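Local coordinates for protein scyllo-inositol 2-dehydrogenase (NADP(+)) IolW (Bacillus subtilis subsp. subtilis, PDB 3GDO) that catalyses the reversible NADPH-dependent reduction of scyllo-inosose to scyllo-inositol and cannot use NADH in place of NADPH, at residues H78-I86 with M98-L108; S180-H188 with L217-Y227. One frame throughout, in Å; residues are numbered along the deposited sequence.

Contact 1 of 2, residues H78-I86 with M98-L108; sequences HYEHTMACI and MTATAEEGETL
H78 and M98 share the one hydrogen bond between residues 78-86 and 98-108. The imidazole NE2 of H78 donates to M98 O over 2.8 Å, nearly straight at 176° and in the plane of both the ring and the carbonyl. CG of H78 lies between its backbone N and carbonyl carbon, which swings the ring off the start of its helix toward the loop before helix 102-115, while ND1 makes a weak hydrogen bond to S75 O. With an alanine here, M98 O would probably lose its donor and the loop its polar tie to the first turn of helix 78-87.

Apolar contacts centre on L108, a knob set among Y79, T82, M83 and I86. CD2 of L108 lies over one face of the Y79 ring, 4.0 Å from the centroid, a CH-pi contact, and CD1 points to CG2 of T82. The phenol ring, extended anti to the Y79 backbone N (chi1 171°), reaches across to helix 102-115. There its edge faces a backbone carbonyl, Y79 CE1 to E104 O being 3.5 Å, and Y79 OH meets T107 CG2 at 3.3 Å. The bent chain of M83 brings M83 CE to T107 CG2 at 4.0 Å.

T101, E104 and T107 spend hydrogen bonds within their own segment. T101 and E104 form a capping box at the start of helix 102-115; its two backbone bonds are weak, but T101 OG1 donates to E104 OE1 at 2.7 Å. T107 OG1 bonds to E103 O, leaving its methyl for Y79 and M83.

Helix segments 78-86 and 102-108 run nearly parallel, 16° apart, their axes 11.1 Å from each other. The chemistry implies a mainly apolar join between neighbouring Rossmann-fold helices, with one directional bond fixing the loop at their N-terminal ends.

Contact 2 of 2, residues S180-H188 with L217-Y227; sequences SHIIDQTLH and LDYGKLQAILY
Y219 brings the one flat side chain that touches the helix; T186 CG2 approaches its ring obliquely, neither over a face nor at an edge, and the nearest atom of the phenol is OH. Y219 OH lies 3.7 Å from CG2 of T186 and 3.9 Å from CD2 of L187, and its hydrogen bond goes to G191 O, just beyond the helix. The amide of Q223, at the hairpin end, has G220 O in its plane, whereas D218 OD1 is tilted from it. D218 OD1 takes G220 N and NE2 of Q223 from opposite faces of the carboxylate; the bond from G220 N makes an Asx turn, within a type II' beta turn from Y219 to L222.

T186 uses its two branches differently: the methyl reaches both strands, the hydroxyl lies against L226. T186 CG2 stands anti to the backbone N and meets CB of A224 at 3.8 Å, with CD2 of L217 a little farther off. T186 OG1 donates back to I182 O at 2.7 Å, one turn earlier, where the backbone N of T186 also bonds. This buried hydroxyl is thus satisfied within its own helix, and T186 OG1 rests 3.4 Å from CD2 of L226.

L226 is met by three helix residues, I182, I183 and T186. CD1 of I182 comes alongside CB of L226 at 3.8 Å, the two side chains sliding past each other in opposite directions, while CG1 of I183 meets CD1 of L226 at 3.7 Å, crossing at about a right angle.

Strand 222-227 runs almost antiparallel to helix segment 180-188, at 166° with axes 9.1 Å apart. Helix 174-190 packs on one face of the mixed sheet in the C-terminal domain: I182 and T186 also reach strand 146-152, and I183 packs against helix 323-342. I225, pointing away from the helix, packs on Y212 of the second subunit.

In the fold
From the N terminus, the chain first builds most of the Rossmann fold; contact 1 then closes a short excursion of 11 residues, a helix-strand-helix passage from helix 78-87 to helix 102-115 with strand 91-95 lying in the parallel sheet. Contact 2 opens later, in the C-terminal alpha/beta domain, and closes a longer excursion of 28 residues from helix 174-190 to the hairpin 212-228. The two loops follow in series, neither nested nor crossed. The centres of contacts 1 and 2 are about 24 Å apart, and the two do not touch. Helix 323-342 packs against both contacts, meeting M98 and E106 in one and I183 in the other, and so bridges the two domains.

Contact 1 of 2, residues H78-I86 with M98-L108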
loop_
_atom_site.group_PDB
_atom_site.type_symbol
_atom_site.label_atom_id
_atom_site.label_comp_id
_atom_site.label_asym_id
_atom_site.label_seq_id
_atom_site.Cartn_x
_atom_site.Cartn_y
_atom_site.Cartn_z
ATOM N N HIS B 78 -27.066 10.564 -18.965
ATOM C CA HIS B 78 -27.277 9.122 -19.092
ATOM C C HIS B 78 -28.332 8.550 -18.116
ATOM O O HIS B 78 -28.874 7.456 -18.337
ATOM C CB HIS B 78 -25.947 8.399 -18.901
ATOM C CG HIS B 78 -25.651 8.109 -17.476
ATOM N ND1 HIS B 78 -25.644 9.095 -16.512
ATOM C CD2 HIS B 78 -25.408 6.945 -16.834
ATOM C CE1 HIS B 78 -25.398 8.552 -15.332
ATOM N NE2 HIS B 78 -25.252 7.248 -15.501
ATOM N N TYR B 79 -28.554 9.273 -17.015
ATOM C CA TYR B 79 -29.550 8.921 -16.017
ATOM C C TYR B 79 -30.941 9.068 -16.645
ATOM O O TYR B 79 -31.805 8.194 -16.513
ATOM C CB TYR B 79 -29.426 9.835 -14.798
ATOM C CG TYR B 79 -30.578 9.655 -13.825
ATOM C CD1 TYR B 79 -30.468 8.775 -12.752
ATOM C CD2 TYR B 79 -31.796 10.341 -13.998
ATOM C CE1 TYR B 79 -31.521 8.590 -11.869
ATOM C CE2 TYR B 79 -32.855 10.157 -13.116
ATOM C CZ TYR B 79 -32.709 9.276 -12.059
ATOM O OH TYR B 79 -33.738 9.071 -11.174
ATOM N N GLU B 80 -31.121 10.192 -17.325
ATOM C CA GLU B 80 -32.300 10.513 -18.120
ATOM C C GLU B 80 -32.595 9.422 -19.156
ATOM O O GLU B 80 -33.704 8.903 -19.243
ATOM C CB GLU B 80 -31.964 11.777 -18.876
ATOM C CG GLU B 80 -32.882 12.948 -18.724
ATOM C CD GLU B 80 -32.288 14.139 -19.452
ATOM O OE1 GLU B 80 -31.279 14.705 -18.950
ATOM O OE2 GLU B 80 -32.791 14.473 -20.550
ATOM N N HIS B 81 -31.576 9.091 -19.942
ATOM C CA HIS B 81 -31.664 8.071 -20.974
ATOM C C HIS B 81 -32.049 6.702 -20.411
ATOM O O HIS B 81 -32.938 6.038 -20.945
ATOM C CB HIS B 81 -30.346 7.991 -21.737
ATOM C CG HIS B 81 -30.145 9.110 -22.712
ATOM N ND1 HIS B 81 -29.151 9.097 -23.666
ATOM C CD2 HIS B 81 -30.834 10.265 -22.903
ATOM C CE1 HIS B 81 -29.220 10.203 -24.390
ATOM N NE2 HIS B 81 -30.237 10.927 -23.951
ATOM N N THR B 82 -31.389 6.296 -19.333
ATOM C CA THR B 82 -31.677 5.029 -18.688
ATOM C C THR B 82 -33.141 4.971 -18.204
ATOM O O THR B 82 -33.827 3.973 -18.439
ATOM C CB THR B 82 -30.699 4.751 -17.543
ATOM O OG1 THR B 82 -29.348 4.863 -18.037
ATOM C CG2 THR B 82 -30.897 3.340 -16.982
ATOM N N MET B 83 -33.599 6.035 -17.543
ATOM C CA MET B 83 -34.963 6.089 -17.053
ATOM C C MET B 83 -35.934 5.954 -18.220
ATOM O O MET B 83 -36.851 5.126 -18.164
ATOM C CB MET B 83 -35.245 7.370 -16.261
ATOM C CG MET B 83 -36.598 7.284 -15.480
ATOM S SD MET B 83 -36.794 5.827 -14.431
ATOM C CE MET B 83 -36.796 6.706 -12.856
ATOM N N ALA B 84 -35.704 6.743 -19.273
ATOM C CA ALA B 84 -36.495 6.702 -20.491
ATOM C C ALA B 84 -36.558 5.295 -21.060
ATOM O O ALA B 84 -37.613 4.852 -21.518
ATOM C CB ALA B 84 -35.921 7.658 -21.520
ATOM N N CYS B 85 -35.442 4.572 -21.027
ATOM C CA CYS B 85 -35.456 3.201 -21.543
ATOM C C CYS B 85 -36.264 2.284 -20.649
ATOM O O CYS B 85 -37.021 1.421 -21.139
ATOM C CB CYS B 85 -34.054 2.649 -21.679
ATOM S SG CYS B 85 -33.122 3.428 -22.988
ATOM N N ILE B 86 -36.083 2.459 -19.342
ATOM C CA ILE B 86 -36.834 1.702 -18.360
ATOM C C ILE B 86 -38.337 1.996 -18.537
ATOM O O ILE B 86 -39.120 1.069 -18.645
ATOM C CB ILE B 86 -36.365 1.974 -16.912
ATOM C CG1 ILE B 86 -34.965 1.403 -16.664
ATOM C CG2 ILE B 86 -37.310 1.315 -15.883
ATOM C CD1 ILE B 86 -34.314 1.992 -15.414
ATOM N N MET B 98 -22.040 3.588 -12.214
ATOM C CA MET B 98 -23.502 3.600 -12.430
ATOM C C MET B 98 -24.094 5.030 -12.440
ATOM O O MET B 98 -24.622 5.466 -13.457
ATOM C CB MET B 98 -24.170 2.693 -11.379
ATOM C CG MET B 98 -25.679 2.468 -11.522
ATOM S SD MET B 98 -26.302 1.512 -10.099
ATOM C CE MET B 98 -27.997 1.358 -10.738
ATOM N N THR B 99 -23.997 5.743 -11.321
ATOM C CA THR B 99 -24.436 7.151 -11.228
ATOM C C THR B 99 -23.492 7.896 -10.278
ATOM O O THR B 99 -22.637 7.270 -9.670
ATOM C CB THR B 99 -25.852 7.266 -10.623
ATOM O OG1 THR B 99 -25.919 6.462 -9.444
ATOM C CG2 THR B 99 -26.927 6.806 -11.620
ATOM N N ALA B 100 -23.678 9.202 -10.087
ATOM C CA ALA B 100 -22.908 9.925 -9.081
ATOM C C ALA B 100 -23.310 9.603 -7.626
ATOM O O ALA B 100 -22.470 9.628 -6.719
ATOM C CB ALA B 100 -22.964 11.445 -9.340
ATOM N N THR B 101 -24.600 9.325 -7.389
ATOM C CA THR B 101 -25.068 9.079 -6.019
ATOM C C THR B 101 -25.787 7.750 -5.938
ATOM O O THR B 101 -26.353 7.261 -6.939
ATOM C CB THR B 101 -26.017 10.209 -5.446
ATOM O OG1 THR B 101 -27.202 10.289 -6.233
ATOM C CG2 THR B 101 -25.343 11.601 -5.425
ATOM N N ALA B 102 -25.775 7.174 -4.742
ATOM C CA ALA B 102 -26.450 5.911 -4.487
ATOM C C ALA B 102 -27.986 6.050 -4.647
ATOM O O ALA B 102 -28.644 5.138 -5.144
ATOM C CB ALA B 102 -26.085 5.404 -3.092
ATOM N N GLU B 103 -28.510 7.199 -4.216
ATOM C CA GLU B 103 -29.939 7.588 -4.283
ATOM C C GLU B 103 -30.467 7.595 -5.723
ATOM O O GLU B 103 -31.571 7.106 -6.005
ATOM C CB GLU B 103 -30.109 8.995 -3.642
ATOM C CG GLU B 103 -31.427 9.264 -2.887
ATOM C CD GLU B 103 -31.363 10.515 -1.934
ATOM O OE1 GLU B 103 -32.328 11.326 -1.889
ATOM O OE2 GLU B 103 -30.352 10.684 -1.214
ATOM N N GLU B 104 -29.672 8.117 -6.649
ATOM C CA GLU B 104 -30.018 8.068 -8.066
ATOM C C GLU B 104 -30.059 6.635 -8.559
ATOM O O GLU B 104 -30.973 6.246 -9.291
ATOM C CB GLU B 104 -29.030 8.863 -8.910
ATOM C CG GLU B 104 -28.972 10.323 -8.565
ATOM C CD GLU B 104 -27.793 11.008 -9.243
ATOM O OE1 GLU B 104 -26.633 10.758 -8.862
ATOM O OE2 GLU B 104 -28.033 11.801 -10.161
ATOM N N GLY B 105 -29.060 5.850 -8.172
ATOM C CA GLY B 105 -29.037 4.435 -8.495
ATOM C C GLY B 105 -30.225 3.631 -7.962
ATOM O O GLY B 105 -30.744 2.748 -8.678
ATOM N N GLU B 106 -30.641 3.895 -6.712
ATOM C CA GLU B 106 -31.801 3.178 -6.098
ATOM C C GLU B 106 -33.087 3.499 -6.874
ATOM O O GLU B 106 -33.888 2.595 -7.163
ATOM C CB GLU B 106 -31.998 3.503 -4.604
ATOM C CG GLU B 106 -30.885 3.010 -3.652
ATOM C CD GLU B 106 -31.003 1.530 -3.223
ATOM O OE1 GLU B 106 -31.847 0.761 -3.765
ATOM O OE2 GLU B 106 -30.221 1.130 -2.314
ATOM N N THR B 107 -33.238 4.775 -7.234
ATOM C CA THR B 107 -34.366 5.243 -8.038
ATOM C C THR B 107 -34.482 4.467 -9.333
ATOM O O THR B 107 -35.592 4.053 -9.692
ATOM C CB THR B 107 -34.306 6.742 -8.293
ATOM O OG1 THR B 107 -34.276 7.396 -7.027
ATOM C CG2 THR B 107 -35.550 7.250 -9.067
ATOM N N LEU B 108 -33.353 4.240 -10.017
ATOM C CA LEU B 108 -33.403 3.474 -11.266
ATOM C C LEU B 108 -33.760 2.051 -10.983
ATOM O O LEU B 108 -34.517 1.437 -11.743
ATOM C CB LEU B 108 -32.087 3.534 -12.078
ATOM C CG LEU B 108 -31.593 4.914 -12.510
ATOM C CD1 LEU B 108 -30.157 4.846 -13.152
ATOM C CD2 LEU B 108 -32.578 5.615 -13.439
#

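Contact 2 of 2, residues S180-H188 with L217-Y227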
loop_
_atom_site.group_PDB
_atom_site.type_symbol
_atom_site.label_atom_id
_atom_site.label_comp_id
_atom_site.label_asym_id
_atom_site.label_seq_id
_atom_site.Cartn_x
_atom_site.Cartn_y
_atom_site.Cartn_z
ATOM N N SER B 180 -13.787 2.629 -9.139
ATOM C CA SER B 180 -15.021 1.847 -9.253
ATOM C C SER B 180 -14.739 0.393 -9.652
ATOM O O SER B 180 -15.302 -0.538 -9.086
ATOM C CB SER B 180 -16.062 2.541 -10.164
ATOM O OG SER B 180 -15.620 2.648 -11.496
ATOM N N HIS B 181 -13.803 0.189 -10.561
ATOM C CA HIS B 181 -13.447 -1.170 -10.990
ATOM C C HIS B 181 -12.886 -2.066 -9.868
ATOM O O HIS B 181 -13.204 -3.259 -9.803
ATOM C CB HIS B 181 -12.399 -1.115 -12.087
ATOM C CG HIS B 181 -12.901 -0.603 -13.396
ATOM N ND1 HIS B 181 -13.879 -1.247 -14.128
ATOM C CD2 HIS B 181 -12.530 0.476 -14.129
ATOM C CE1 HIS B 181 -14.087 -0.587 -15.257
ATOM N NE2 HIS B 181 -13.297 0.476 -15.269
ATOM N N ILE B 182 -12.001 -1.523 -9.037
ATOM C CA ILE B 182 -11.325 -2.362 -8.042
ATOM C C ILE B 182 -12.147 -2.472 -6.755
ATOM O O ILE B 182 -12.031 -3.447 -6.012
ATOM C CB ILE B 182 -9.831 -1.908 -7.824
ATOM C CG1 ILE B 182 -9.733 -0.441 -7.376
ATOM C CG2 ILE B 182 -9.036 -2.087 -9.134
ATOM C CD1 ILE B 182 -8.271 -0.064 -6.869
ATOM N N ILE B 183 -13.023 -1.481 -6.538
ATOM C CA ILE B 183 -14.049 -1.550 -5.508
ATOM C C ILE B 183 -15.044 -2.683 -5.838
ATOM O O ILE B 183 -15.397 -3.489 -4.972
ATOM C CB ILE B 183 -14.782 -0.205 -5.381
ATOM C CG1 ILE B 183 -13.883 0.826 -4.693
ATOM C CG2 ILE B 183 -16.126 -0.350 -4.598
ATOM C CD1 ILE B 183 -14.448 2.293 -4.788
ATOM N N ASP B 184 -15.468 -2.765 -7.090
ATOM C CA ASP B 184 -16.448 -3.779 -7.498
ATOM C C ASP B 184 -15.867 -5.167 -7.255
ATOM O O ASP B 184 -16.563 -6.097 -6.754
ATOM C CB ASP B 184 -16.841 -3.620 -8.988
ATOM C CG ASP B 184 -17.792 -4.742 -9.480
ATOM O OD1 ASP B 184 -18.977 -4.730 -9.083
ATOM O OD2 ASP B 184 -17.358 -5.646 -10.267
ATOM N N GLN B 185 -14.589 -5.313 -7.605
ATOM C CA GLN B 185 -13.905 -6.593 -7.450
ATOM C C GLN B 185 -13.891 -6.985 -5.979
ATOM O O GLN B 185 -14.185 -8.140 -5.618
ATOM C CB GLN B 185 -12.484 -6.488 -7.973
ATOM C CG GLN B 185 -12.419 -6.471 -9.498
ATOM C CD GLN B 185 -10.994 -6.445 -10.055
ATOM O OE1 GLN B 185 -10.047 -6.087 -9.366
ATOM N NE2 GLN B 185 -10.848 -6.839 -11.305
ATOM N N THR B 186 -13.576 -6.002 -5.133
ATOM C CA THR B 186 -13.489 -6.219 -3.686
ATOM C C THR B 186 -14.842 -6.601 -3.105
ATOM O O THR B 186 -14.920 -7.523 -2.260
ATOM C CB THR B 186 -12.938 -4.983 -2.922
ATOM O OG1 THR B 186 -11.744 -4.509 -3.577
ATOM C CG2 THR B 186 -12.626 -5.344 -1.501
ATOM N N LEU B 187 -15.893 -5.875 -3.513
ATOM C CA LEU B 187 -17.265 -6.181 -3.056
ATOM C C LEU B 187 -17.648 -7.575 -3.550
ATOM O O LEU B 187 -18.238 -8.351 -2.816
ATOM C CB LEU B 187 -18.239 -5.153 -3.566
ATOM C CG LEU B 187 -18.012 -3.728 -3.018
ATOM C CD1 LEU B 187 -19.117 -2.845 -3.502
ATOM C CD2 LEU B 187 -17.867 -3.677 -1.532
ATOM N N HIS B 188 -17.235 -7.899 -4.766
ATOM C CA HIS B 188 -17.556 -9.186 -5.367
ATOM C C HIS B 188 -16.968 -10.292 -4.528
ATOM O O HIS B 188 -17.621 -11.314 -4.281
ATOM C CB HIS B 188 -17.045 -9.283 -6.813
ATOM C CG HIS B 188 -17.498 -10.515 -7.540
ATOM N ND1 HIS B 188 -18.834 -10.817 -7.744
ATOM C CD2 HIS B 188 -16.794 -11.523 -8.107
ATOM C CE1 HIS B 188 -18.927 -11.942 -8.433
ATOM N NE2 HIS B 188 -17.707 -12.393 -8.661
ATOM N N LEU B 217 -11.086 -0.399 3.269
ATOM C CA LEU B 217 -12.365 -1.078 3.591
ATOM C C LEU B 217 -12.201 -2.067 4.737
ATOM O O LEU B 217 -11.432 -3.049 4.644
ATOM C CB LEU B 217 -12.991 -1.759 2.368
ATOM C CG LEU B 217 -13.700 -0.886 1.320
ATOM C CD1 LEU B 217 -12.832 0.218 0.741
ATOM C CD2 LEU B 217 -14.241 -1.754 0.156
ATOM N N ASP B 218 -12.912 -1.761 5.826
ATOM C CA ASP B 218 -12.717 -2.430 7.092
ATOM C C ASP B 218 -13.626 -3.658 7.136
ATOM O O ASP B 218 -14.853 -3.526 7.193
ATOM C CB ASP B 218 -13.014 -1.443 8.252
ATOM C CG ASP B 218 -12.881 -2.085 9.661
ATOM O OD1 ASP B 218 -12.401 -3.237 9.808
ATOM O OD2 ASP B 218 -13.278 -1.404 10.635
ATOM N N TYR B 219 -13.023 -4.833 7.052
ATOM C CA TYR B 219 -13.755 -6.083 7.253
ATOM C C TYR B 219 -13.253 -6.769 8.541
ATOM O O TYR B 219 -13.157 -7.973 8.575
ATOM C CB TYR B 219 -13.510 -7.029 6.095
ATOM C CG TYR B 219 -14.039 -6.589 4.733
ATOM C CD1 TYR B 219 -15.299 -7.032 4.264
ATOM C CD2 TYR B 219 -13.274 -5.773 3.896
ATOM C CE1 TYR B 219 -15.785 -6.656 2.989
ATOM C CE2 TYR B 219 -13.738 -5.411 2.623
ATOM C CZ TYR B 219 -14.998 -5.842 2.179
ATOM O OH TYR B 219 -15.434 -5.457 0.936
ATOM N N GLY B 220 -12.876 -6.007 9.566
ATOM C CA GLY B 220 -12.436 -6.608 10.846
ATOM C C GLY B 220 -11.006 -7.113 10.728
ATOM O O GLY B 220 -10.050 -6.326 10.625
ATOM N N LYS B 221 -10.847 -8.427 10.747
ATOM C CA LYS B 221 -9.535 -9.021 10.625
ATOM C C LYS B 221 -8.977 -8.739 9.213
ATOM O O LYS B 221 -7.790 -8.400 9.059
ATOM C CB LYS B 221 -9.615 -10.512 10.900
ATOM C CG LYS B 221 -8.260 -11.195 10.806
ATOM C CD LYS B 221 -8.395 -12.713 10.994
ATOM C CE LYS B 221 -7.148 -13.409 10.451
ATOM N NZ LYS B 221 -7.232 -14.883 10.607
ATOM N N LEU B 222 -9.842 -8.874 8.212
ATOM C CA LEU B 222 -9.522 -8.568 6.809
ATOM C C LEU B 222 -9.499 -7.054 6.556
ATOM O O LEU B 222 -10.455 -6.316 6.908
ATOM C CB LEU B 222 -10.526 -9.237 5.861
ATOM C CG LEU B 222 -10.539 -8.852 4.367
ATOM C CD1 LEU B 222 -9.157 -9.116 3.742
ATOM C CD2 LEU B 222 -11.647 -9.594 3.556
ATOM N N GLN B 223 -8.400 -6.588 5.947
ATOM C CA GLN B 223 -8.287 -5.155 5.567
ATOM C C GLN B 223 -8.069 -5.097 4.076
ATOM O O GLN B 223 -7.176 -5.791 3.550
ATOM C CB GLN B 223 -7.146 -4.448 6.317
ATOM C CG GLN B 223 -7.347 -4.414 7.827
ATOM C CD GLN B 223 -8.462 -3.447 8.222
ATOM O OE1 GLN B 223 -8.519 -2.318 7.760
ATOM N NE2 GLN B 223 -9.378 -3.917 9.059
ATOM N N ALA B 224 -8.926 -4.350 3.390
ATOM C CA ALA B 224 -8.857 -4.239 1.930
ATOM C C ALA B 224 -8.401 -2.824 1.689
ATOM O O ALA B 224 -9.009 -1.879 2.237
ATOM C CB ALA B 224 -10.233 -4.499 1.280
ATOM N N ILE B 225 -7.319 -2.662 0.912
ATOM C CA ILE B 225 -6.717 -1.337 0.744
ATOM C C ILE B 225 -6.722 -1.070 -0.754
ATOM O O ILE B 225 -6.139 -1.859 -1.499
ATOM C CB ILE B 225 -5.235 -1.284 1.240
ATOM C CG1 ILE B 225 -5.040 -1.744 2.700
ATOM C CG2 ILE B 225 -4.577 0.094 0.895
ATOM C CD1 ILE B 225 -5.811 -1.042 3.729
ATOM N N LEU B 226 -7.351 0.024 -1.198
ATOM C CA LEU B 226 -7.500 0.276 -2.643
ATOM C C LEU B 226 -7.027 1.677 -2.912
ATOM O O LEU B 226 -7.495 2.633 -2.266
ATOM C CB LEU B 226 -8.956 0.150 -3.102
ATOM C CG LEU B 226 -9.666 -1.145 -2.733
ATOM C CD1 LEU B 226 -11.188 -0.961 -2.901
ATOM C CD2 LEU B 226 -9.152 -2.286 -3.594
ATOM N N TYR B 227 -6.050 1.795 -3.816
ATOM C CA TYR B 227 -5.389 3.076 -3.983
ATOM C C TYR B 227 -4.908 3.267 -5.392
ATOM O O TYR B 227 -4.740 2.297 -6.152
ATOM C CB TYR B 227 -4.255 3.244 -2.959
ATOM C CG TYR B 227 -3.083 2.323 -3.139
ATOM C CD1 TYR B 227 -1.989 2.716 -3.925
ATOM C CD2 TYR B 227 -3.057 1.042 -2.518
ATOM C CE1 TYR B 227 -0.906 1.886 -4.088
ATOM C CE2 TYR B 227 -1.950 0.186 -2.687
ATOM C CZ TYR B 227 -0.876 0.627 -3.468
ATOM O OH TYR B 227 0.237 -0.164 -3.664
#